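Local structure of hemoglobin chain d1 (Lumbricus terrestris, 1X9F) at residues D[11-16]-D[121-126]; D[44-49]-D[57-62]; D[70-75]-D[84-89]. The protein probably binds and carries oxygen at a heme iron, as one globin subunit of a large multi-chain hemoglobin. All coordinates share one frame; numbering follows the deposited sequence.

Contact 1: D[11-16]-D[121-126]; sequences KLQWAS and THFDFG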
loop_
_atom_site.group_PDB
_atom_site.type_symbol
_atom_site.label_atom_id
_atom_site.label_comp_id
_atom_site.label_asym_id
_atom_site.label_seq_id
_atom_site.Cartn_x
_atom_site.Cartn_y
_atom_site.Cartn_z
ATOM N N LYS D 11 -19.371 -17.397 -3.073
ATOM C CA LYS D 11 -19.965 -16.366 -3.925
ATOM C C LYS D 11 -19.582 -14.954 -3.456
ATOM O O LYS D 11 -19.144 -14.127 -4.257
ATOM C CB LYS D 11 -21.492 -16.502 -3.988
ATOM C CG LYS D 11 -21.981 -17.776 -4.707
ATOM C CD LYS D 11 -23.521 -17.781 -4.640
ATOM C CE LYS D 11 -24.106 -19.054 -5.231
ATOM N NZ LYS D 11 -24.044 -19.056 -6.718
ATOM N N LEU D 12 -19.747 -14.699 -2.158
ATOM C CA LEU D 12 -19.467 -13.395 -1.555
ATOM C C LEU D 12 -18.005 -12.991 -1.657
ATOM O O LEU D 12 -17.685 -11.869 -2.072
ATOM C CB LEU D 12 -19.889 -13.408 -0.085
ATOM C CG LEU D 12 -21.271 -12.871 0.301
ATOM C CD1 LEU D 12 -22.330 -13.001 -0.811
ATOM C CD2 LEU D 12 -21.737 -13.546 1.588
ATOM N N GLN D 13 -17.121 -13.915 -1.282
ATOM C CA GLN D 13 -15.686 -13.658 -1.276
ATOM C C GLN D 13 -15.143 -13.504 -2.685
ATOM O O GLN D 13 -14.199 -12.743 -2.917
ATOM C CB GLN D 13 -14.938 -14.767 -0.537
ATOM C CG GLN D 13 -15.257 -14.818 0.942
ATOM C CD GLN D 13 -14.180 -15.499 1.754
ATOM O OE1 GLN D 13 -13.632 -16.528 1.347
ATOM N NE2 GLN D 13 -13.873 -14.929 2.908
ATOM N N TRP D 14 -15.742 -14.233 -3.618
ATOM C CA TRP D 14 -15.378 -14.117 -5.011
ATOM C C TRP D 14 -15.704 -12.729 -5.528
ATOM O O TRP D 14 -14.898 -12.127 -6.237
ATOM C CB TRP D 14 -16.131 -15.142 -5.837
ATOM C CG TRP D 14 -15.826 -15.048 -7.278
ATOM C CD1 TRP D 14 -16.718 -14.868 -8.287
ATOM C CD2 TRP D 14 -14.532 -15.122 -7.889
ATOM N NE1 TRP D 14 -16.067 -14.847 -9.500
ATOM C CE2 TRP D 14 -14.722 -14.997 -9.284
ATOM C CE3 TRP D 14 -13.225 -15.295 -7.402
ATOM C CZ2 TRP D 14 -13.658 -15.027 -10.198
ATOM C CZ3 TRP D 14 -12.165 -15.325 -8.310
ATOM C CH2 TRP D 14 -12.392 -15.191 -9.694
ATOM N N ALA D 15 -16.885 -12.230 -5.169
ATOM C CA ALA D 15 -17.303 -10.889 -5.555
ATOM C C ALA D 15 -16.254 -9.836 -5.187
ATOM O O ALA D 15 -16.019 -8.909 -5.964
ATOM C CB ALA D 15 -18.655 -10.546 -4.950
ATOM N N SER D 16 -15.613 -9.979 -4.025
ATOM C CA SER D 16 -14.570 -9.030 -3.623
ATOM C C SER D 16 -13.254 -9.295 -4.324
ATOM O O SER D 16 -12.665 -8.376 -4.888
ATOM C CB SER D 16 -14.335 -9.044 -2.109
ATOM O OG SER D 16 -15.583 -9.119 -1.421
ATOM N N THR D 121 -6.808 -13.042 6.155
ATOM C CA THR D 121 -7.131 -14.051 7.164
ATOM C C THR D 121 -8.610 -14.457 7.148
ATOM O O THR D 121 -8.983 -15.466 7.746
ATOM C CB THR D 121 -6.722 -13.569 8.579
ATOM O OG1 THR D 121 -7.890 -13.145 9.306
ATOM C CG2 THR D 121 -5.874 -12.290 8.497
ATOM N N HIS D 122 -9.443 -13.674 6.466
ATOM C CA HIS D 122 -10.879 -13.940 6.383
ATOM C C HIS D 122 -11.215 -15.004 5.338
ATOM O O HIS D 122 -12.374 -15.423 5.210
ATOM C CB HIS D 122 -11.627 -12.664 5.993
ATOM C CG HIS D 122 -11.683 -11.613 7.060
ATOM N ND1 HIS D 122 -11.800 -11.902 8.404
ATOM C CD2 HIS D 122 -11.707 -10.262 6.965
ATOM C CE1 HIS D 122 -11.861 -10.774 9.092
ATOM N NE2 HIS D 122 -11.810 -9.765 8.242
ATOM N N PHE D 123 -10.209 -15.409 4.571
ATOM C CA PHE D 123 -10.398 -16.291 3.435
ATOM C C PHE D 123 -10.878 -17.663 3.893
ATOM O O PHE D 123 -10.180 -18.357 4.631
ATOM C CB PHE D 123 -9.089 -16.361 2.640
ATOM C CG PHE D 123 -9.063 -17.406 1.563
ATOM C CD1 PHE D 123 -9.983 -17.394 0.518
ATOM C CD2 PHE D 123 -8.074 -18.387 1.574
ATOM C CE1 PHE D 123 -9.931 -18.365 -0.483
ATOM C CE2 PHE D 123 -8.014 -19.360 0.580
ATOM C CZ PHE D 123 -8.946 -19.350 -0.450
ATOM N N ASP D 124 -12.085 -18.030 3.468
ATOM C CA ASP D 124 -12.662 -19.319 3.826
ATOM C C ASP D 124 -12.111 -20.455 2.973
ATOM O O ASP D 124 -12.786 -20.986 2.081
ATOM C CB ASP D 124 -14.179 -19.280 3.737
ATOM C CG ASP D 124 -14.829 -20.347 4.585
ATOM O OD1 ASP D 124 -15.985 -20.132 5.011
ATOM O OD2 ASP D 124 -14.270 -21.425 4.895
ATOM N N PHE D 125 -10.874 -20.813 3.289
ATOM C CA PHE D 125 -10.144 -21.888 2.652
ATOM C C PHE D 125 -10.961 -23.183 2.566
ATOM O O PHE D 125 -11.038 -23.793 1.499
ATOM C CB PHE D 125 -8.836 -22.106 3.421
ATOM C CG PHE D 125 -7.943 -23.140 2.815
ATOM C CD1 PHE D 125 -7.987 -24.461 3.258
ATOM C CD2 PHE D 125 -7.057 -22.802 1.795
ATOM C CE1 PHE D 125 -7.166 -25.435 2.695
ATOM C CE2 PHE D 125 -6.228 -23.766 1.225
ATOM C CZ PHE D 125 -6.283 -25.088 1.676
ATOM N N GLY D 126 -11.566 -23.585 3.685
ATOM C CA GLY D 126 -12.417 -24.772 3.732
ATOM C C GLY D 126 -13.519 -24.717 2.690
ATOM O O GLY D 126 -13.657 -25.630 1.872
#

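Contact 2: D[44-49]-D[57-62]; sequences APFSRV and PEFGAH. With HEM (protoporphyrin IX containing Fe), chain T; CMO (carbon monoxide), chain U.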
loop_
_atom_site.group_PDB
_atom_site.type_symbol
_atom_site.label_atom_id
_atom_site.label_comp_id
_atom_site.label_asym_id
_atom_site.label_seq_id
_atom_site.Cartn_x
_atom_site.Cartn_y
_atom_site.Cartn_z
ATOM N N ALA D 44 3.003 -24.771 -22.894
ATOM C CA ALA D 44 2.901 -25.522 -24.142
ATOM C C ALA D 44 1.482 -25.504 -24.720
ATOM O O ALA D 44 1.307 -25.139 -25.892
ATOM C CB ALA D 44 3.417 -26.955 -23.964
ATOM N N PRO D 45 0.474 -25.871 -23.927
ATOM C CA PRO D 45 -0.898 -25.822 -24.408
ATOM C C PRO D 45 -1.417 -24.400 -24.651
ATOM O O PRO D 45 -2.440 -24.243 -25.316
ATOM C CB PRO D 45 -1.689 -26.504 -23.288
ATOM C CG PRO D 45 -0.875 -26.298 -22.083
ATOM C CD PRO D 45 0.546 -26.375 -22.542
ATOM N N PHE D 46 -0.723 -23.381 -24.134
ATOM C CA PHE D 46 -1.135 -21.975 -24.319
ATOM C C PHE D 46 -0.478 -21.325 -25.532
ATOM O O PHE D 46 -0.351 -20.096 -25.630
ATOM C CB PHE D 46 -0.848 -21.162 -23.058
ATOM C CG PHE D 46 -1.738 -21.512 -21.909
ATOM C CD1 PHE D 46 -1.234 -21.564 -20.619
ATOM C CD2 PHE D 46 -3.081 -21.803 -22.123
ATOM C CE1 PHE D 46 -2.056 -21.890 -19.562
ATOM C CE2 PHE D 46 -3.904 -22.134 -21.071
ATOM C CZ PHE D 46 -3.393 -22.177 -19.787
ATOM N N SER D 47 -0.072 -22.182 -26.462
ATOM C CA SER D 47 0.675 -21.789 -27.647
ATOM C C SER D 47 -0.090 -20.817 -28.545
ATOM O O SER D 47 0.487 -19.878 -29.098
ATOM C CB SER D 47 1.067 -23.045 -28.431
ATOM O OG SER D 47 1.387 -22.747 -29.778
ATOM N N ARG D 48 -1.391 -21.058 -28.690
ATOM C CA ARG D 48 -2.268 -20.241 -29.524
ATOM C C ARG D 48 -2.601 -18.885 -28.882
ATOM O O ARG D 48 -3.066 -17.972 -29.563
ATOM C CB ARG D 48 -3.553 -21.025 -29.834
ATOM C CG ARG D 48 -4.228 -20.708 -31.173
ATOM C CD ARG D 48 -5.297 -19.602 -31.125
ATOM N NE ARG D 48 -6.434 -19.935 -30.260
ATOM C CZ ARG D 48 -7.374 -19.073 -29.866
ATOM N NH1 ARG D 48 -7.336 -17.802 -30.250
ATOM N NH2 ARG D 48 -8.362 -19.487 -29.079
ATOM N N VAL D 49 -2.351 -18.744 -27.582
ATOM C CA VAL D 49 -2.715 -17.516 -26.871
ATOM C C VAL D 49 -1.524 -16.753 -26.276
ATOM O O VAL D 49 -1.692 -15.989 -25.324
ATOM C CB VAL D 49 -3.792 -17.779 -25.775
ATOM C CG1 VAL D 49 -5.102 -18.259 -26.399
ATOM C CG2 VAL D 49 -3.289 -18.776 -24.722
ATOM N N PRO D 57 -1.568 -8.770 -24.966
ATOM C CA PRO D 57 -3.020 -8.666 -25.014
ATOM C C PRO D 57 -3.710 -9.986 -25.386
ATOM O O PRO D 57 -4.824 -10.233 -24.920
ATOM C CB PRO D 57 -3.261 -7.577 -26.071
ATOM C CG PRO D 57 -2.053 -7.650 -26.955
ATOM C CD PRO D 57 -0.921 -7.961 -26.019
ATOM N N GLU D 58 -3.064 -10.829 -26.194
ATOM C CA GLU D 58 -3.645 -12.134 -26.564
ATOM C C GLU D 58 -3.832 -13.012 -25.351
ATOM O O GLU D 58 -4.884 -13.632 -25.175
ATOM C CB GLU D 58 -2.771 -12.893 -27.563
ATOM C CG GLU D 58 -2.665 -12.240 -28.925
ATOM C CD GLU D 58 -1.798 -10.994 -28.903
ATOM O OE1 GLU D 58 -0.872 -10.902 -28.061
ATOM O OE2 GLU D 58 -2.047 -10.098 -29.735
ATOM N N PHE D 59 -2.797 -13.073 -24.518
ATOM C CA PHE D 59 -2.898 -13.892 -23.331
ATOM C C PHE D 59 -3.807 -13.250 -22.281
ATOM O O PHE D 59 -4.505 -13.960 -21.548
ATOM C CB PHE D 59 -1.523 -14.246 -22.757
ATOM C CG PHE D 59 -1.599 -15.233 -21.630
ATOM C CD1 PHE D 59 -1.596 -16.605 -21.875
ATOM C CD2 PHE D 59 -1.732 -14.787 -20.317
ATOM C CE1 PHE D 59 -1.695 -17.520 -20.820
ATOM C CE2 PHE D 59 -1.833 -15.688 -19.259
ATOM C CZ PHE D 59 -1.811 -17.059 -19.510
ATOM N N GLY D 60 -3.806 -11.915 -22.224
ATOM C CA GLY D 60 -4.704 -11.185 -21.315
ATOM C C GLY D 60 -6.155 -11.494 -21.629
ATOM O O GLY D 60 -6.981 -11.635 -20.722
ATOM N N ALA D 61 -6.459 -11.603 -22.920
ATOM C CA ALA D 61 -7.787 -12.000 -23.377
ATOM C C ALA D 61 -8.133 -13.403 -22.884
ATOM O O ALA D 61 -9.204 -13.610 -22.302
ATOM C CB ALA D 61 -7.884 -11.915 -24.896
ATOM N N HIS D 62 -7.223 -14.358 -23.110
ATOM C CA HIS D 62 -7.399 -15.725 -22.612
ATOM C C HIS D 62 -7.605 -15.741 -21.089
ATOM O O HIS D 62 -8.560 -16.336 -20.589
ATOM C CB HIS D 62 -6.217 -16.622 -23.004
ATOM C CG HIS D 62 -6.209 -17.935 -22.291
ATOM N ND1 HIS D 62 -7.096 -18.945 -22.596
ATOM C CD2 HIS D 62 -5.461 -18.386 -21.258
ATOM C CE1 HIS D 62 -6.880 -19.970 -21.793
ATOM N NE2 HIS D 62 -5.897 -19.656 -20.968
HETATM C CHA HEM T . -9.452 -22.246 -22.593
HETATM C CHB HEM T . -11.885 -22.039 -18.381
HETATM C CHC HEM T . -8.199 -24.296 -16.083
HETATM C CHD HEM T . -5.937 -24.820 -20.420
HETATM C C1A HEM T . -10.435 -21.902 -21.571
HETATM C C2A HEM T . -11.546 -21.165 -21.934
HETATM C C3A HEM T . -12.328 -21.056 -20.704
HETATM C C4A HEM T . -11.479 -21.819 -19.767
HETATM C CMA HEM T . -13.646 -20.355 -20.479
HETATM C CAA HEM T . -11.832 -20.564 -23.281
HETATM C CBA HEM T . -12.837 -21.336 -24.109
HETATM C CGA HEM T . -13.037 -20.473 -25.338
HETATM O O1A HEM T . -13.647 -19.383 -25.238
HETATM O O2A HEM T . -12.567 -20.887 -26.418
HETATM C C1B HEM T . -11.068 -22.680 -17.355
HETATM C C2B HEM T . -11.481 -22.699 -16.034
HETATM C C3B HEM T . -10.419 -23.314 -15.454
HETATM C C4B HEM T . -9.475 -23.644 -16.386
HETATM C CMB HEM T . -12.754 -22.182 -15.390
HETATM C CAB HEM T . -10.429 -23.568 -14.156
HETATM C CBB HEM T . -10.625 -23.943 -12.868
HETATM C C1C HEM T . -7.196 -24.617 -17.109
HETATM C C2C HEM T . -6.005 -25.228 -16.764
HETATM C C3C HEM T . -5.385 -25.381 -17.971
HETATM C C4C HEM T . -6.195 -24.823 -18.959
HETATM C CMC HEM T . -5.507 -25.666 -15.402
HETATM C CAC HEM T . -4.021 -25.986 -18.021
HETATM C CBC HEM T . -3.446 -26.449 -19.225
HETATM C C1D HEM T . -6.750 -24.172 -21.473
HETATM C C2D HEM T . -6.343 -24.102 -22.809
HETATM C C3D HEM T . -7.316 -23.369 -23.452
HETATM C C4D HEM T . -8.268 -23.072 -22.371
HETATM C CMD HEM T . -5.101 -24.699 -23.420
HETATM C CAD HEM T . -7.440 -22.993 -24.907
HETATM C CBD HEM T . -6.701 -21.698 -25.224
HETATM C CGD HEM T . -6.960 -21.434 -26.690
HETATM O O1D HEM T . -8.121 -21.141 -27.051
HETATM O O2D HEM T . -6.002 -21.532 -27.482
HETATM N NA HEM T . -10.353 -22.354 -20.298
HETATM N NB HEM T . -9.849 -23.230 -17.616
HETATM N NC HEM T . -7.364 -24.377 -18.442
HETATM N ND HEM T . -7.906 -23.542 -21.165
HETATM FE FE HEM T . -8.874 -23.407 -19.386
HETATM C C CMO U . -7.662 -21.572 -18.794
HETATM O O CMO U . -6.358 -21.349 -18.973
#

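Contact 3: D[70-75]-D[84-89]; sequences LDITIS and AAQLAH. With HEM (protoporphyrin IX containing Fe), chain M.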
loop_
_atom_site.group_PDB
_atom_site.type_symbol
_atom_site.label_atom_id
_atom_site.label_comp_id
_atom_site.label_asym_id
_atom_site.label_seq_id
_atom_site.Cartn_x
_atom_site.Cartn_y
_atom_site.Cartn_z
ATOM N N LEU D 70 -14.669 -19.084 -14.574
ATOM C CA LEU D 70 -14.713 -19.397 -13.159
ATOM C C LEU D 70 -15.897 -18.685 -12.540
ATOM O O LEU D 70 -16.597 -19.248 -11.696
ATOM C CB LEU D 70 -13.433 -18.926 -12.478
ATOM C CG LEU D 70 -12.709 -19.889 -11.535
ATOM C CD1 LEU D 70 -11.638 -19.115 -10.784
ATOM C CD2 LEU D 70 -13.653 -20.579 -10.558
ATOM N N ASP D 71 -16.120 -17.449 -12.975
ATOM C CA ASP D 71 -17.236 -16.669 -12.483
ATOM C C ASP D 71 -18.585 -17.364 -12.713
ATOM O O ASP D 71 -19.441 -17.378 -11.819
ATOM C CB ASP D 71 -17.256 -15.291 -13.123
ATOM C CG ASP D 71 -18.237 -14.385 -12.449
ATOM O OD1 ASP D 71 -19.339 -14.158 -13.010
ATOM O OD2 ASP D 71 -18.019 -13.899 -11.317
ATOM N N ILE D 72 -18.757 -17.935 -13.906
ATOM C CA ILE D 72 -19.981 -18.662 -14.263
ATOM C C ILE D 72 -20.210 -19.841 -13.335
ATOM O O ILE D 72 -21.325 -20.034 -12.837
ATOM C CB ILE D 72 -19.952 -19.150 -15.733
ATOM C CG1 ILE D 72 -19.918 -17.961 -16.690
ATOM C CG2 ILE D 72 -21.173 -20.022 -16.039
ATOM C CD1 ILE D 72 -19.760 -18.336 -18.148
ATOM N N THR D 73 -19.154 -20.618 -13.100
ATOM C CA THR D 73 -19.263 -21.816 -12.279
ATOM C C THR D 73 -19.512 -21.468 -10.820
ATOM O O THR D 73 -20.347 -22.101 -10.183
ATOM C CB THR D 73 -18.020 -22.722 -12.399
ATOM O OG1 THR D 73 -16.848 -21.990 -12.024
ATOM C CG2 THR D 73 -17.758 -23.106 -13.844
ATOM N N ILE D 74 -18.798 -20.484 -10.284
ATOM C CA ILE D 74 -19.054 -20.043 -8.915
ATOM C C ILE D 74 -20.506 -19.597 -8.772
ATOM O O ILE D 74 -21.165 -19.912 -7.777
ATOM C CB ILE D 74 -18.079 -18.923 -8.514
ATOM C CG1 ILE D 74 -16.657 -19.501 -8.432
ATOM C CG2 ILE D 74 -18.500 -18.264 -7.183
ATOM C CD1 ILE D 74 -15.595 -18.475 -8.133
ATOM N N SER D 75 -21.021 -18.891 -9.772
ATOM C CA SER D 75 -22.385 -18.385 -9.668
ATOM C C SER D 75 -23.450 -19.471 -9.901
ATOM O O SER D 75 -24.639 -19.227 -9.687
ATOM C CB SER D 75 -22.597 -17.173 -10.582
ATOM O OG SER D 75 -22.683 -17.561 -11.945
ATOM N N ALA D 84 -24.006 -28.756 -13.910
ATOM C CA ALA D 84 -23.669 -29.964 -14.671
ATOM C C ALA D 84 -23.438 -29.641 -16.151
ATOM O O ALA D 84 -22.413 -30.027 -16.732
ATOM C CB ALA D 84 -24.743 -31.037 -14.498
ATOM N N ALA D 85 -24.372 -28.904 -16.746
ATOM C CA ALA D 85 -24.251 -28.497 -18.145
ATOM C C ALA D 85 -23.021 -27.632 -18.416
ATOM O O ALA D 85 -22.309 -27.861 -19.401
ATOM C CB ALA D 85 -25.517 -27.780 -18.601
ATOM N N GLN D 86 -22.776 -26.644 -17.555
ATOM C CA GLN D 86 -21.651 -25.732 -17.741
ATOM C C GLN D 86 -20.334 -26.475 -17.610
ATOM O O GLN D 86 -19.409 -26.247 -18.390
ATOM C CB GLN D 86 -21.708 -24.562 -16.751
ATOM C CG GLN D 86 -20.577 -23.543 -16.912
ATOM C CD GLN D 86 -20.577 -22.867 -18.273
ATOM O OE1 GLN D 86 -21.616 -22.763 -18.924
ATOM N NE2 GLN D 86 -19.410 -22.400 -18.703
ATOM N N LEU D 87 -20.244 -27.366 -16.630
ATOM C CA LEU D 87 -19.008 -28.112 -16.437
ATOM C C LEU D 87 -18.727 -29.030 -17.624
ATOM O O LEU D 87 -17.578 -29.150 -18.055
ATOM C CB LEU D 87 -19.026 -28.893 -15.121
ATOM C CG LEU D 87 -19.067 -28.091 -13.813
ATOM C CD1 LEU D 87 -19.063 -29.043 -12.626
ATOM C CD2 LEU D 87 -17.916 -27.089 -13.703
ATOM N N ALA D 88 -19.771 -29.671 -18.148
ATOM C CA ALA D 88 -19.648 -30.493 -19.349
ATOM C C ALA D 88 -19.111 -29.656 -20.518
ATOM O O ALA D 88 -18.228 -30.099 -21.262
ATOM C CB ALA D 88 -20.985 -31.134 -19.703
ATOM N N HIS D 89 -19.644 -28.439 -20.645
ATOM C CA HIS D 89 -19.288 -27.502 -21.709
ATOM C C HIS D 89 -17.827 -27.101 -21.613
ATOM O O HIS D 89 -17.119 -27.062 -22.619
ATOM C CB HIS D 89 -20.175 -26.259 -21.606
ATOM C CG HIS D 89 -19.962 -25.254 -22.695
ATOM N ND1 HIS D 89 -20.795 -25.162 -23.789
ATOM C CD2 HIS D 89 -19.043 -24.269 -22.838
ATOM C CE1 HIS D 89 -20.385 -24.179 -24.570
ATOM N NE2 HIS D 89 -19.324 -23.622 -24.017
HETATM C CHA HEM M . -22.784 -19.038 -28.318
HETATM C CHB HEM M . -21.742 -14.593 -26.547
HETATM C CHC HEM M . -24.773 -12.612 -29.821
HETATM C CHD HEM M . -25.656 -17.034 -31.757
HETATM C C1A HEM M . -22.215 -17.958 -27.487
HETATM C C2A HEM M . -21.325 -18.210 -26.441
HETATM C C3A HEM M . -21.003 -16.898 -25.888
HETATM C C4A HEM M . -21.804 -16.033 -26.753
HETATM C CMA HEM M . -20.080 -16.518 -24.749
HETATM C CAA HEM M . -20.786 -19.518 -25.930
HETATM C CBA HEM M . -19.488 -19.841 -26.669
HETATM C CGA HEM M . -19.055 -21.176 -26.125
HETATM O O1A HEM M . -18.435 -21.210 -25.041
HETATM O O2A HEM M . -19.346 -22.198 -26.779
HETATM C C1B HEM M . -22.492 -13.623 -27.327
HETATM C C2B HEM M . -22.421 -12.265 -27.042
HETATM C C3B HEM M . -23.257 -11.794 -28.000
HETATM C C4B HEM M . -23.800 -12.809 -28.738
HETATM C CMB HEM M . -21.618 -11.491 -26.005
HETATM C CAB HEM M . -23.579 -10.514 -28.159
HETATM C CBB HEM M . -23.920 -9.180 -28.155
HETATM C C1C HEM M . -25.303 -13.684 -30.680
HETATM C C2C HEM M . -26.168 -13.433 -31.740
HETATM C C3C HEM M . -26.394 -14.687 -32.250
HETATM C C4C HEM M . -25.663 -15.582 -31.499
HETATM C CMC HEM M . -26.727 -12.115 -32.225
HETATM C CAC HEM M . -27.235 -15.009 -33.432
HETATM C CBC HEM M . -28.534 -15.334 -33.334
HETATM C C1D HEM M . -24.910 -18.031 -30.962
HETATM C C2D HEM M . -24.973 -19.392 -31.251
HETATM C C3D HEM M . -24.172 -19.991 -30.300
HETATM C C4D HEM M . -23.674 -18.866 -29.484
HETATM C CMD HEM M . -25.740 -20.064 -32.368
HETATM C CAD HEM M . -23.844 -21.451 -30.127
HETATM C CBD HEM M . -24.754 -22.067 -29.082
HETATM C CGD HEM M . -24.260 -23.480 -28.880
HETATM O O1D HEM M . -24.624 -24.373 -29.686
HETATM O O2D HEM M . -23.487 -23.690 -27.914
HETATM N NA HEM M . -22.523 -16.655 -27.715
HETATM N NB HEM M . -23.332 -14.007 -28.340
HETATM N NC HEM M . -24.973 -14.992 -30.492
HETATM N ND HEM M . -24.141 -17.670 -29.893
HETATM FE FE HEM M . -23.766 -15.841 -29.097
#

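Contact 1: D[11-16]-D[121-126]
Q13, on helix 4-18, lays the end of its side chain against the bend 122-124 and reads two backbone groups there with one amide. OE1 accepts from the backbone N of D124 at 3.0 Å, a nearly straight bond (165°) that lies in the carbonyl plane of the glutamine and uses a lone pair. NE2 gives a proton to the carbonyl O of H122 at 2.8 Å; H122 O lies in the plane of the Q13 amide, but NE2 sits above the plane of the H122 carbonyl, 51° out of it. Glutamine suits the place because a single flat group supplies both a donor and an acceptor, and its chain, extended beyond CG (chi2 -158°), spans the 7.6 Å between the CA atoms of Q13 and F123. Each end of the amide has a second partner: OE1 also receives W128 NE1, and NE2 also bonds to D129 of the neighbouring Globin III chain. Four bonds therefore fix which way this buried amide faces. The bend is the corner between helices G and H of the globin fold, which Q13 ties to helix A. On the packed side, F123 turns its ring inward against L112 and L115 of helix 101-119, its CD1 3.8 Å from Q13 OE1. Aspartate fits the next position as N-cap of helix 125-139: D124 OD2 takes A127 N, while OD1 makes a salt bridge with K9, the carboxylate plane standing nearly square to the Q13 amide. The other side is looser. H122 starts toward helix 4-18, its CB still 4.4 Å from Q13 NE2, but the imidazole then leads away, an exposed polar ring.

Contact 2: D[44-49]-D[57-62]
V49 and F59 bring the loop 44-49 against the first turns of helix 57-75, their CA atoms 5.1 Å apart, while V49 N bonds back to F46 O and curls the loop. F59 points its ring edge at the face of F46, F59 CE1 4.1 Å from F46 CD1, an edge-to-face pair with planes 77° apart. W32 meets both phenylalanines edge-to-face, so three aromatic rings cluster on this side. V49 uses both methyls: CG2 lies over one face of H62 in a CH-pi contact, 4.2 Å from the ring centroid, and CG1 packs over the R48 guanidinium near a heme propionate. The arginine, bent along its chain, reaches that propionate with two weak bonds, NE to O2D and NH2 to O1D, a charge suited to a carboxylate. In H62, CG lies opposite the backbone N (chi1 168°), which carries the imidazole over the heme, where NE2 donates to the O of carbon monoxide at 2.7 Å. F46 closes in beside it, CZ 3.2 Å from the same oxygen. A histidine from helix E and a phenylalanine from the CD region over the bound gas are the hallmark of the globin distal heme pocket, which W32 and V66 complete here.

Contact 3: D[70-75]-D[84-89]
I72 and Q86 meet at about a right angle: the CG2 methyl of the isoleucine, on helix 57-75, rests against both CG and CD of the glutamine, 3.7 Å from CD. Q86 leaves helix 80-95 and bends at chi2 (61°), which lays its chain across the isoleucine methyl. CG and the amide carbon thus both meet I72, while OE1 bonds to a basic side chain of another protein chain; a glutamine can pack against an apolar neighbour and still serve the subunit boundary. The next residue after I72, T73, sets its CG2 crosswise to Q86 and L87, 4.0 Å from L87 CD2. Threonine suits a buried helix here because its hydroxyl turns back on its own helix, OG1 donating to L70 O at 2.8 Å, and the methyl alone faces the neighbour. L87 swings its branch toward T73, and both residues also pack on I135 of helix 125-139, which closes the apolar end. H89, on helix 80-95 about one turn after Q86, reaches past the pair to a propionate of a heme belonging to another chain, NE2 to O1A at 2.8 Å. The two segments run nearly antiparallel, at 156° with axes 10.1 Å apart: this is the pairing of helices E and F that flanks the heme pocket in the globin fold.

Helix 57-75 joins contacts 2 and 3, whose centres are 21 Å apart: its first turns carry H62 over the carbon monoxide, and its last turns pair with the helix that bears H94, the axial ligand of the iron. The side chain of T73 in contact 3 comes within about 5 Å of the heme that H62 covers. Contact 1 lies farther out, the side chain of F123 about 13 Å from a heme, and its centre is 28 Å from that of contact 2, across the middle of the chain. It does touch contact 3: W14 NE1 probably bonds to D71 OD2 (2.8 Å) and K11 NZ to I74 O (3.2 Å), so helix 4-18 joins 121-126 to the end of helix 57-75.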